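Local coordinates for uncharacterized protein (Thermus thermophilus HB8, PDB 6SCE) that acts in type III CRISPR defence as a DNA nuclease that is switched on by cyclic oligoadenylate, which it binds probably through its CARF domains, at residues V303-A308 with A334-K339; V23-A28 with S58-L63; V228-A233 with A248-W253; N510-P515 with E621-A626. All coordinates share one frame; numbering follows the deposited sequence. Where two conformers were deposited one is given.

Contact 1: V303-A308 with A334-K339; sequences VPLYAA and AFFRGK. With nucleotides of chain B.
Apolar packing between two helices carries this contact, through Leu-305 with Phe-336 and Tyr-306 with Phe-335. Leu-305 offers its branch end to the rim of a ring: CD1 lies 3.9 Å from CZ of Phe-336, close to the ring plane, while CG sits near the same edge. With CG anti to the backbone N, chi1 -172° turns the isobutyl group toward helix 326-338, where it meets the Phe-336 ring at a slant. One face of the Phe-336 ring is covered by its neighbour, CD2 of Phe-335 standing 3.9 Å over the ring centre, and Val-343 of strand 342-347 also touches it.

The second pair is aromatic. Tyr-306 CE1 meets Phe-335 CZ at 3.8 Å; the ring planes lie 70° apart and the centroids 6.0 Å. Phe-335 has an edge-to-face partner in Tyr-309 and takes the aliphatic CG of Lys-339 toward the rim of one face.

Helices 303-312 and 326-338 follow strands 293-297 and 316-321 in two successive beta-alpha-beta crossovers, and their neighbouring positions on one side of a sheet of strand order 3-2-1-4-5 match the Rossmann-like core of a CARF domain.

Polar satisfaction comes from elsewhere: the Tyr-306 hydroxyl is hydrogen-bonded to the backbone N of Arg-424. Ligand contacts gather at the start of helix 303-312, where Pro-304 lays CG and CD against one face of the A4 adenine of chain B, CG being 3.7 Å from N3, and Val-303 CG1 comes within 3.7 Å of the exocyclic N6.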
# COMPACT_ATOMS: atom_id res chain seq x y z
N VAL A 303 1.71 3.48 -7.53
CA VAL A 303 1.44 4.84 -8.05
C VAL A 303 2.70 5.75 -8.11
O VAL A 303 2.90 6.42 -9.10
CB VAL A 303 0.27 5.51 -7.30
CG1 VAL A 303 0.18 6.99 -7.62
CG2 VAL A 303 -1.05 4.83 -7.66
N PRO A 304 3.55 5.76 -7.06
CA PRO A 304 4.72 6.61 -7.13
C PRO A 304 5.65 6.27 -8.28
O PRO A 304 6.24 7.16 -8.92
CB PRO A 304 5.41 6.39 -5.78
CG PRO A 304 4.28 6.03 -4.85
CD PRO A 304 3.35 5.21 -5.71
N LEU A 305 5.81 4.99 -8.55
CA LEU A 305 6.62 4.56 -9.67
C LEU A 305 6.01 4.99 -10.99
O LEU A 305 6.71 5.41 -11.91
CB LEU A 305 6.76 3.05 -9.65
CG LEU A 305 7.74 2.43 -10.66
CD1 LEU A 305 9.10 3.09 -10.73
CD2 LEU A 305 7.91 0.97 -10.29
N TYR A 306 4.70 4.89 -11.08
CA TYR A 306 4.00 5.32 -12.28
C TYR A 306 4.12 6.85 -12.47
O TYR A 306 4.35 7.32 -13.57
CB TYR A 306 2.55 4.92 -12.19
CG TYR A 306 1.79 5.13 -13.48
CD1 TYR A 306 2.25 4.58 -14.66
CD2 TYR A 306 0.63 5.85 -13.50
CE1 TYR A 306 1.57 4.75 -15.85
CE2 TYR A 306 -0.08 6.03 -14.69
CZ TYR A 306 0.40 5.47 -15.86
OH TYR A 306 -0.27 5.63 -17.05
N ALA A 307 3.97 7.61 -11.39
CA ALA A 307 4.16 9.05 -11.45
C ALA A 307 5.55 9.37 -11.92
O ALA A 307 5.74 10.26 -12.75
CB ALA A 307 3.90 9.69 -10.09
N ALA A 308 6.53 8.65 -11.41
CA ALA A 308 7.92 8.88 -11.81
C ALA A 308 8.13 8.62 -13.30
O ALA A 308 8.89 9.34 -13.96
CB ALA A 308 8.85 8.02 -10.98
N ALA A 334 8.09 -5.70 -16.86
CA ALA A 334 7.25 -5.95 -18.03
C ALA A 334 6.59 -4.64 -18.48
O ALA A 334 6.50 -4.33 -19.67
CB ALA A 334 6.21 -7.00 -17.72
N PHE A 335 6.14 -3.85 -17.50
CA PHE A 335 5.53 -2.58 -17.80
C PHE A 335 6.46 -1.65 -18.55
O PHE A 335 6.08 -1.07 -19.59
CB PHE A 335 5.02 -1.88 -16.55
CG PHE A 335 4.61 -0.47 -16.81
CD1 PHE A 335 3.41 -0.21 -17.46
CD2 PHE A 335 5.44 0.58 -16.47
CE1 PHE A 335 3.04 1.09 -17.73
CE2 PHE A 335 5.07 1.89 -16.75
CZ PHE A 335 3.86 2.14 -17.38
N PHE A 336 7.69 -1.50 -18.03
CA PHE A 336 8.64 -0.60 -18.64
C PHE A 336 9.12 -1.12 -20.00
O PHE A 336 9.20 -0.35 -20.95
CB PHE A 336 9.81 -0.30 -17.70
CG PHE A 336 9.47 0.70 -16.60
CD1 PHE A 336 9.36 2.05 -16.88
CD2 PHE A 336 9.28 0.28 -15.31
CE1 PHE A 336 9.07 2.96 -15.89
CE2 PHE A 336 8.97 1.18 -14.31
CZ PHE A 336 8.86 2.52 -14.61
N ARG A 337 9.35 -2.42 -20.11
CA ARG A 337 9.69 -2.99 -21.43
C ARG A 337 8.59 -2.77 -22.45
O ARG A 337 8.88 -2.47 -23.61
CB ARG A 337 9.97 -4.48 -21.34
CG ARG A 337 11.32 -4.84 -20.73
CD ARG A 337 11.44 -6.36 -20.73
NE ARG A 337 12.57 -6.87 -19.96
CZ ARG A 337 13.80 -7.04 -20.45
NH1 ARG A 337 14.09 -6.71 -21.70
NH2 ARG A 337 14.75 -7.54 -19.66
N GLY A 338 7.33 -2.88 -22.02
CA GLY A 338 6.18 -2.65 -22.91
C GLY A 338 6.10 -1.22 -23.41
O GLY A 338 5.53 -0.97 -24.46
N LYS A 339 6.67 -0.29 -22.66
CA LYS A 339 6.72 1.12 -23.03
C LYS A 339 8.00 1.50 -23.77
O LYS A 339 8.29 2.68 -23.93
CB LYS A 339 6.57 2.01 -21.78
CG LYS A 339 5.23 1.88 -21.08
CD LYS A 339 4.08 2.24 -22.04
CE LYS A 339 2.79 2.55 -21.31
NZ LYS A 339 1.74 2.95 -22.29
P A B 4 5.59 1.85 0.04
OP1 A B 4 4.38 1.68 0.88
OP2 A B 4 5.58 1.36 -1.38
O5' A B 4 6.01 3.39 0.08
C5' A B 4 5.25 4.31 -0.71
C4' A B 4 5.34 5.67 -0.06
O4' A B 4 4.86 6.69 -0.99
C3' A B 4 4.47 5.79 1.19
O3' A B 4 4.99 6.65 2.20
C2' A B 4 3.21 6.44 0.60
O2' A B 4 2.40 7.05 1.58
C1' A B 4 3.85 7.42 -0.36
N9 A B 4 2.95 7.99 -1.35
C8 A B 4 2.81 9.33 -1.60
N7 A B 4 1.90 9.59 -2.50
C5 A B 4 1.37 8.35 -2.84
C6 A B 4 0.35 7.96 -3.74
N6 A B 4 -0.38 8.80 -4.47
N1 A B 4 0.06 6.63 -3.81
C2 A B 4 0.77 5.78 -3.05
N3 A B 4 1.76 6.03 -2.19
C4 A B 4 2.02 7.35 -2.13

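Contact 2: V23-A28 with S58-L63; sequences VVEREA and SEKGVL
Glu-25 is the residue of helix 15-28 that meets segment 58-63, gripping Lys-60 and brushing Val-62. Just before it, Val-24 turns toward Trp-82 of strand 81-84, into the domain interior. Glu-25 itself projects across as an extended chain (chi2 -179°) and receives NZ of Lys-60 on the syn lone pair of OE1, at 2.7 Å. This salt bridge leaves Lys-60 NZ 3.3 Å from Glu-25 OE2, so the ammonium group sits near both oxygens. Lys-60 comes around to that position by bending at chi3 and chi4, both 58°, and its chain rests on Tyr-18 and Leu-21 of helix 15-28, the helix that carries Glu-25.

A water ties the pair further: it donates to Glu-25 OE2 and to the backbone O of Lys-60, and accepts from NZ. The methyl CG2 of Val-62 comes within 3.9 Å of Glu-25 OE2. Replacement of Glu-25 by an alanine would probably leave the Lys-60 ammonium without its countercharge and the water without one acceptor, setting the lysine end free to turn. Farther along, Glu-27 turns to a salt bridge with Arg-131.

Gly-61, with phi 72°, ends helix 44-59 in a Schellman motif before the chain enters strand 64-67, part of the beta-alpha-beta crossovers of the amino-terminal Rossmann-like domain, consistent with a CARF fold.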
# COMPACT_ATOMS: atom_id res chain seq x y z
N VAL A 23 16.61 1.41 21.91
CA VAL A 23 17.98 1.35 21.43
C VAL A 23 18.84 2.42 22.10
O VAL A 23 19.94 2.12 22.63
CB VAL A 23 18.04 1.52 19.90
CG1 VAL A 23 19.47 1.71 19.39
CG2 VAL A 23 17.35 0.38 19.19
N VAL A 24 18.34 3.65 22.13
CA VAL A 24 19.08 4.75 22.75
C VAL A 24 19.31 4.47 24.25
O VAL A 24 20.43 4.62 24.77
CB VAL A 24 18.34 6.08 22.58
CG1 VAL A 24 19.09 7.20 23.28
CG2 VAL A 24 18.22 6.41 21.10
N GLU A 25 18.24 4.10 24.94
CA GLU A 25 18.34 3.80 26.36
C GLU A 25 19.33 2.69 26.66
O GLU A 25 20.07 2.81 27.64
CB GLU A 25 16.97 3.48 26.98
CG GLU A 25 16.05 4.66 27.04
CD GLU A 25 14.70 4.36 27.68
OE1 GLU A 25 14.21 3.21 27.57
OE2 GLU A 25 14.10 5.29 28.24
N ARG A 26 19.38 1.64 25.85
CA ARG A 26 20.31 0.54 26.08
C ARG A 26 21.75 1.01 25.92
O ARG A 26 22.62 0.62 26.68
CB ARG A 26 20.05 -0.62 25.13
CG ARG A 26 20.81 -1.89 25.50
CD ARG A 26 20.76 -2.93 24.39
NE ARG A 26 21.34 -4.19 24.84
CZ ARG A 26 21.91 -5.09 24.04
NH1 ARG A 26 21.97 -4.88 22.74
NH2 ARG A 26 22.41 -6.20 24.56
N GLU A 27 22.00 1.83 24.90
CA GLU A 27 23.36 2.27 24.61
C GLU A 27 23.83 3.44 25.46
O GLU A 27 25.00 3.45 25.89
CB GLU A 27 23.55 2.64 23.15
CG GLU A 27 25.02 2.89 22.82
CD GLU A 27 25.43 2.50 21.42
OE1 GLU A 27 24.89 1.51 20.90
OE2 GLU A 27 26.31 3.17 20.83
N ALA A 28 22.95 4.39 25.71
CA ALA A 28 23.33 5.66 26.31
C ALA A 28 22.71 5.91 27.67
O ALA A 28 22.99 6.93 28.27
CB ALA A 28 22.95 6.78 25.39
N SER A 58 5.30 8.51 29.30
CA SER A 58 5.08 9.10 30.62
C SER A 58 5.40 8.08 31.74
O SER A 58 6.09 8.41 32.69
CB SER A 58 3.67 9.65 30.71
OG SER A 58 3.39 10.02 32.04
N GLU A 59 4.96 6.83 31.60
CA GLU A 59 5.32 5.80 32.57
C GLU A 59 6.79 5.51 32.65
O GLU A 59 7.31 5.07 33.70
CB GLU A 59 4.60 4.48 32.26
CG GLU A 59 3.19 4.42 32.76
CD GLU A 59 2.56 3.07 32.55
OE1 GLU A 59 3.22 2.01 32.70
OE2 GLU A 59 1.37 3.07 32.18
N LYS A 60 7.48 5.70 31.53
CA LYS A 60 8.90 5.51 31.48
C LYS A 60 9.67 6.69 32.09
O LYS A 60 10.90 6.65 32.15
CB LYS A 60 9.36 5.27 30.03
CG LYS A 60 8.98 3.89 29.51
CD LYS A 60 9.34 3.70 28.04
CE LYS A 60 10.80 3.91 27.76
NZ LYS A 60 11.71 3.01 28.53
N GLY A 61 8.97 7.73 32.51
CA GLY A 61 9.60 8.93 33.03
C GLY A 61 10.29 9.75 31.96
O GLY A 61 11.20 10.53 32.25
N VAL A 62 9.85 9.59 30.71
CA VAL A 62 10.47 10.30 29.60
C VAL A 62 9.61 11.49 29.24
O VAL A 62 8.46 11.35 28.78
CB VAL A 62 10.69 9.39 28.37
CG1 VAL A 62 11.29 10.15 27.19
CG2 VAL A 62 11.60 8.24 28.74
N LEU A 63 10.16 12.69 29.48
CA LEU A 63 9.49 13.91 29.05
C LEU A 63 9.53 13.98 27.51
O LEU A 63 10.54 13.65 26.94
CB LEU A 63 10.22 15.12 29.63
CG LEU A 63 10.21 15.21 31.16
CD1 LEU A 63 11.14 16.33 31.63
CD2 LEU A 63 8.77 15.44 31.62
O HOH W 1 12.80 4.97 30.68

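Contact 3: V228-A233 with A248-W253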
# COMPACT_ATOMS: atom_id res chain seq x y z
N VAL A 228 -1.60 -17.36 6.91
CA VAL A 228 -2.77 -18.20 6.76
C VAL A 228 -2.37 -19.61 6.32
O VAL A 228 -1.97 -19.79 5.16
CB VAL A 228 -3.76 -17.60 5.77
CG1 VAL A 228 -4.93 -18.58 5.51
CG2 VAL A 228 -4.33 -16.31 6.33
N PRO A 229 -2.40 -20.57 7.26
CA PRO A 229 -2.11 -21.96 6.87
C PRO A 229 -3.31 -22.50 6.14
O PRO A 229 -4.43 -22.44 6.65
CB PRO A 229 -1.87 -22.67 8.20
CG PRO A 229 -1.62 -21.57 9.19
CD PRO A 229 -2.49 -20.44 8.72
N TYR A 230 -3.09 -22.94 4.90
CA TYR A 230 -4.20 -23.33 4.07
C TYR A 230 -4.83 -24.64 4.58
O TYR A 230 -4.20 -25.43 5.28
CB TYR A 230 -3.82 -23.37 2.59
CG TYR A 230 -2.75 -24.34 2.18
CD1 TYR A 230 -3.02 -25.69 2.04
CD2 TYR A 230 -1.46 -23.90 1.86
CE1 TYR A 230 -2.03 -26.58 1.63
CE2 TYR A 230 -0.47 -24.78 1.44
CZ TYR A 230 -0.76 -26.12 1.33
OH TYR A 230 0.21 -27.01 0.92
N HIS A 231 -6.09 -24.82 4.22
CA HIS A 231 -6.93 -25.92 4.72
C HIS A 231 -6.69 -27.20 3.91
O HIS A 231 -7.51 -27.58 3.07
CB HIS A 231 -8.39 -25.51 4.62
CG HIS A 231 -8.80 -24.50 5.65
ND1 HIS A 231 -10.11 -24.08 5.80
CD2 HIS A 231 -8.09 -23.82 6.59
CE1 HIS A 231 -10.19 -23.20 6.79
NE2 HIS A 231 -8.97 -23.02 7.28
N LYS A 232 -5.59 -27.85 4.23
CA LYS A 232 -5.15 -29.03 3.53
C LYS A 232 -6.17 -30.16 3.66
O LYS A 232 -6.37 -30.90 2.70
CB LYS A 232 -3.79 -29.49 4.04
CG LYS A 232 -3.12 -30.45 3.07
CD LYS A 232 -1.78 -30.90 3.57
CE LYS A 232 -0.70 -29.91 3.21
NZ LYS A 232 0.62 -30.42 3.67
N ALA A 233 -6.84 -30.26 4.82
CA ALA A 233 -7.87 -31.27 4.99
C ALA A 233 -9.02 -31.07 4.00
O ALA A 233 -9.55 -32.03 3.45
CB ALA A 233 -8.38 -31.31 6.42
N ALA A 248 -5.47 -23.26 -6.42
CA ALA A 248 -5.12 -22.12 -7.27
C ALA A 248 -5.95 -20.88 -6.91
O ALA A 248 -5.43 -19.77 -6.92
CB ALA A 248 -5.32 -22.48 -8.75
N ARG A 249 -7.22 -21.08 -6.62
CA ARG A 249 -8.10 -20.00 -6.18
C ARG A 249 -7.61 -19.36 -4.88
O ARG A 249 -7.52 -18.14 -4.79
CB ARG A 249 -9.53 -20.47 -6.01
CG ARG A 249 -10.28 -20.69 -7.32
CD ARG A 249 -11.76 -20.83 -7.10
NE ARG A 249 -12.17 -22.10 -6.48
CZ ARG A 249 -12.51 -23.21 -7.14
NH1 ARG A 249 -12.44 -23.26 -8.47
NH2 ARG A 249 -12.89 -24.29 -6.48
N TRP A 250 -7.30 -20.19 -3.89
CA TRP A 250 -6.72 -19.70 -2.61
C TRP A 250 -5.42 -18.93 -2.79
O TRP A 250 -5.19 -17.86 -2.17
CB TRP A 250 -6.44 -20.85 -1.65
CG TRP A 250 -7.65 -21.63 -1.24
CD1 TRP A 250 -8.95 -21.32 -1.46
CD2 TRP A 250 -7.65 -22.85 -0.51
NE1 TRP A 250 -9.77 -22.29 -0.93
CE2 TRP A 250 -8.98 -23.23 -0.33
CE3 TRP A 250 -6.63 -23.65 0.01
CZ2 TRP A 250 -9.33 -24.41 0.34
CZ3 TRP A 250 -6.98 -24.82 0.68
CH2 TRP A 250 -8.32 -25.17 0.86
N ARG A 251 -4.54 -19.46 -3.63
CA ARG A 251 -3.28 -18.80 -3.89
C ARG A 251 -3.52 -17.43 -4.55
O ARG A 251 -2.87 -16.44 -4.19
CB ARG A 251 -2.40 -19.65 -4.81
CG ARG A 251 -1.86 -20.93 -4.19
CD ARG A 251 -0.72 -20.68 -3.22
NE ARG A 251 0.52 -20.27 -3.87
CZ ARG A 251 1.61 -19.83 -3.23
NH1 ARG A 251 1.63 -19.74 -1.90
NH2 ARG A 251 2.68 -19.49 -3.93
N ALA A 252 -4.43 -17.38 -5.51
CA ALA A 252 -4.72 -16.13 -6.23
C ALA A 252 -5.33 -15.09 -5.27
O ALA A 252 -4.91 -13.95 -5.22
CB ALA A 252 -5.66 -16.41 -7.38
N TRP A 253 -6.31 -15.52 -4.48
CA TRP A 253 -6.90 -14.67 -3.47
C TRP A 253 -5.88 -14.15 -2.45
O TRP A 253 -5.88 -12.96 -2.12
CB TRP A 253 -8.04 -15.38 -2.79
CG TRP A 253 -9.15 -15.76 -3.72
CD1 TRP A 253 -9.40 -15.21 -4.94
CD2 TRP A 253 -10.15 -16.76 -3.51
NE1 TRP A 253 -10.51 -15.80 -5.49
CE2 TRP A 253 -10.98 -16.75 -4.64
CE3 TRP A 253 -10.41 -17.66 -2.48
CZ2 TRP A 253 -12.07 -17.63 -4.77
CZ3 TRP A 253 -11.50 -18.53 -2.61
CH2 TRP A 253 -12.32 -18.50 -3.74
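The backbone carbonyl of His-231 meets the indole of Trp-250 at its rim: O lies 3.4 Å from CH2, in the ring plane, where the edge hydrogens carry a slight positive charge. The carbonyl is presented by an inverse gamma turn centred on His-231, its bond from Lys-232 N to Tyr-230 O weak, and the same residue is the N-cap of helix 232-236. The six-membered ring of Trp-250 thus lies against the bend of the main chain, CZ3 being 3.7 Å from His-231 N.

Two methylene groups complete the seat. CB of His-231 is 3.8 Å from CH2 of Trp-250, and CB of Tyr-230 touches CE3 of the same indole obliquely at 3.8 Å. Tyr-230 has its ring in the crowded position between backbone N and carbonyl carbon (chi1 62°), which carries it off toward Phe-247, with which it pairs edge-to-face. At its other end the indole is fixed by a hydrogen bond from NE1 to Asp-203 OD1, while the imidazole of His-231 turns away to Lys-202 O and Trp-192 NE1. A leucine in place of Trp-250 would probably open a gap beside the turn and leave Asp-203 without this donor.

Strand 225-229 runs straight into the turn, and from there the chain continues through helices 232-236 and 240-257 to the neighbouring parallel strand 260-262. Trp-250 therefore packs the long helix of this crossover onto the carboxy-terminal end of the strand that opens it, with helix 206-220 alongside, touching Val-228 and Trp-253.

Contact 4: N510-P515 with E621-A626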
# COMPACT_ATOMS: atom_id res chain seq x y z
N ASN A 510 -16.87 10.38 -17.22
CA ASN A 510 -16.04 10.85 -18.30
C ASN A 510 -16.22 12.34 -18.57
O ASN A 510 -15.24 13.06 -18.80
CB ASN A 510 -16.33 10.05 -19.56
CG ASN A 510 -15.55 10.55 -20.74
OD1 ASN A 510 -15.93 11.54 -21.37
ND2 ASN A 510 -14.45 9.89 -21.04
N ALA A 511 -17.47 12.83 -18.53
CA ALA A 511 -17.73 14.26 -18.71
C ALA A 511 -17.10 15.06 -17.58
O ALA A 511 -16.55 16.14 -17.81
CB ALA A 511 -19.24 14.55 -18.78
N HIS A 512 -17.16 14.54 -16.36
CA HIS A 512 -16.58 15.23 -15.23
C HIS A 512 -15.03 15.23 -15.25
O HIS A 512 -14.39 16.23 -14.92
CB HIS A 512 -17.09 14.64 -13.93
CG HIS A 512 -16.46 15.25 -12.71
ND1 HIS A 512 -15.55 14.57 -11.93
CD2 HIS A 512 -16.57 16.49 -12.18
CE1 HIS A 512 -15.15 15.36 -10.95
NE2 HIS A 512 -15.75 16.53 -11.07
N LEU A 513 -14.43 14.10 -15.66
CA LEU A 513 -12.98 13.91 -15.55
C LEU A 513 -12.16 14.38 -16.76
O LEU A 513 -11.09 14.98 -16.59
CB LEU A 513 -12.67 12.43 -15.27
CG LEU A 513 -13.14 11.96 -13.89
CD1 LEU A 513 -13.10 10.44 -13.80
CD2 LEU A 513 -12.30 12.60 -12.78
N ALA A 514 -12.62 14.08 -17.97
CA ALA A 514 -11.87 14.41 -19.18
C ALA A 514 -11.42 15.89 -19.22
O ALA A 514 -10.23 16.16 -19.41
CB ALA A 514 -12.67 14.05 -20.43
N PRO A 515 -12.34 16.85 -19.02
CA PRO A 515 -11.89 18.24 -18.92
C PRO A 515 -10.68 18.42 -17.99
O PRO A 515 -9.81 19.24 -18.29
CB PRO A 515 -13.12 18.95 -18.34
CG PRO A 515 -14.28 18.18 -18.89
CD PRO A 515 -13.81 16.76 -19.08
N GLU A 621 -24.99 14.93 -10.22
CA GLU A 621 -24.93 16.37 -9.89
C GLU A 621 -23.85 16.68 -8.88
O GLU A 621 -23.14 17.67 -9.02
CB GLU A 621 -26.28 16.89 -9.35
CG GLU A 621 -27.38 17.08 -10.39
CD GLU A 621 -28.06 15.79 -10.81
OE1 GLU A 621 -27.82 14.73 -10.19
OE2 GLU A 621 -28.85 15.84 -11.78
N GLU A 622 -23.73 15.84 -7.85
CA GLU A 622 -22.79 16.07 -6.77
C GLU A 622 -21.46 15.30 -6.90
O GLU A 622 -20.82 15.03 -5.88
CB GLU A 622 -23.44 15.73 -5.43
CG GLU A 622 -24.60 16.64 -5.07
CD GLU A 622 -25.12 16.40 -3.68
OE1 GLU A 622 -25.49 15.24 -3.37
OE2 GLU A 622 -25.16 17.36 -2.88
N LEU A 623 -21.05 14.97 -8.12
CA LEU A 623 -19.75 14.33 -8.34
C LEU A 623 -18.61 15.14 -7.74
O LEU A 623 -17.87 14.63 -6.89
CB LEU A 623 -19.46 14.10 -9.83
CG LEU A 623 -19.71 12.70 -10.38
CD1 LEU A 623 -19.34 12.66 -11.85
CD2 LEU A 623 -18.94 11.64 -9.59
N GLU A 624 -18.47 16.38 -8.17
CA GLU A 624 -17.45 17.28 -7.62
C GLU A 624 -17.42 17.22 -6.08
O GLU A 624 -16.38 17.00 -5.47
CB GLU A 624 -17.72 18.71 -8.09
CG GLU A 624 -16.73 19.76 -7.58
CD GLU A 624 -15.43 19.80 -8.36
OE1 GLU A 624 -14.99 18.74 -8.85
OE2 GLU A 624 -14.85 20.90 -8.47
N LYS A 625 -18.59 17.41 -5.48
CA LYS A 625 -18.76 17.41 -4.03
C LYS A 625 -18.32 16.08 -3.41
O LYS A 625 -17.65 16.08 -2.38
CB LYS A 625 -20.23 17.69 -3.71
CG LYS A 625 -20.54 18.20 -2.32
CD LYS A 625 -22.01 18.62 -2.26
CE LYS A 625 -22.37 19.22 -0.91
NZ LYS A 625 -22.39 18.20 0.17
N ALA A 626 -18.71 14.97 -4.04
CA ALA A 626 -18.40 13.63 -3.53
C ALA A 626 -16.92 13.27 -3.64
O ALA A 626 -16.33 12.78 -2.68
CB ALA A 626 -19.24 12.57 -4.24
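The imidazole of His-512 takes Leu-623 on one face and Glu-624 at its edge. CB of Leu-623 stands over the ring centre, 4.3 Å above the plane, while Leu-623 CD1 bends round to the root of the ring and touches His-512 CB at 3.6 Å. Helices 499-513 and 623-627 meet here in the carboxy-terminal domain, whose mixed sheet is consistent with a PD-(D/E)XK-type nuclease fold; Leu-513 rests on strand 541-548 and Leu-623 on Met-606 of strand 603-607.

In the ring plane, His-512 NE2 donates to Glu-624 OE1 at 3.2 Å, nearly straight at 165°. The carboxylate is turned 81° from the imidazole, and the N-H reaches OE1 tilted 35° out of the carboxylate plane. Glu-624 is bent at chi2, bringing OE1 back toward the histidine, and the same oxygen has a long, weak ion pair with Lys-516. The bond and the leucine on one face together probably limit how the ring can turn. The other ring nitrogen, ND1 of His-512, is buried by the contact and has no hydrogen-bonding partner in the model.

In the fold
The four contacts follow one another along the chain, each closing before the next opens, and none touches another. Contact 1 alone bears directly on the bound nucleotide, A4 of chain B; the nearest atoms of contacts 2, 3 and 4 lie about 11, 16 and 15 Å from the nucleic acid. Contacts 1 and 2 belong to two domains of the same strand order, 3-2-1-4-5, and sit on opposite sides of the chain's centre, their centres about 44 Å apart. Contact 4, in the probable nuclease domain, is nearest to contact 1, centre to centre about 27 Å, and farthest from contact 2, at about 52 Å between centres. Contact 3 belongs to a separate sheet, about 31 Å from contact 1 between centres.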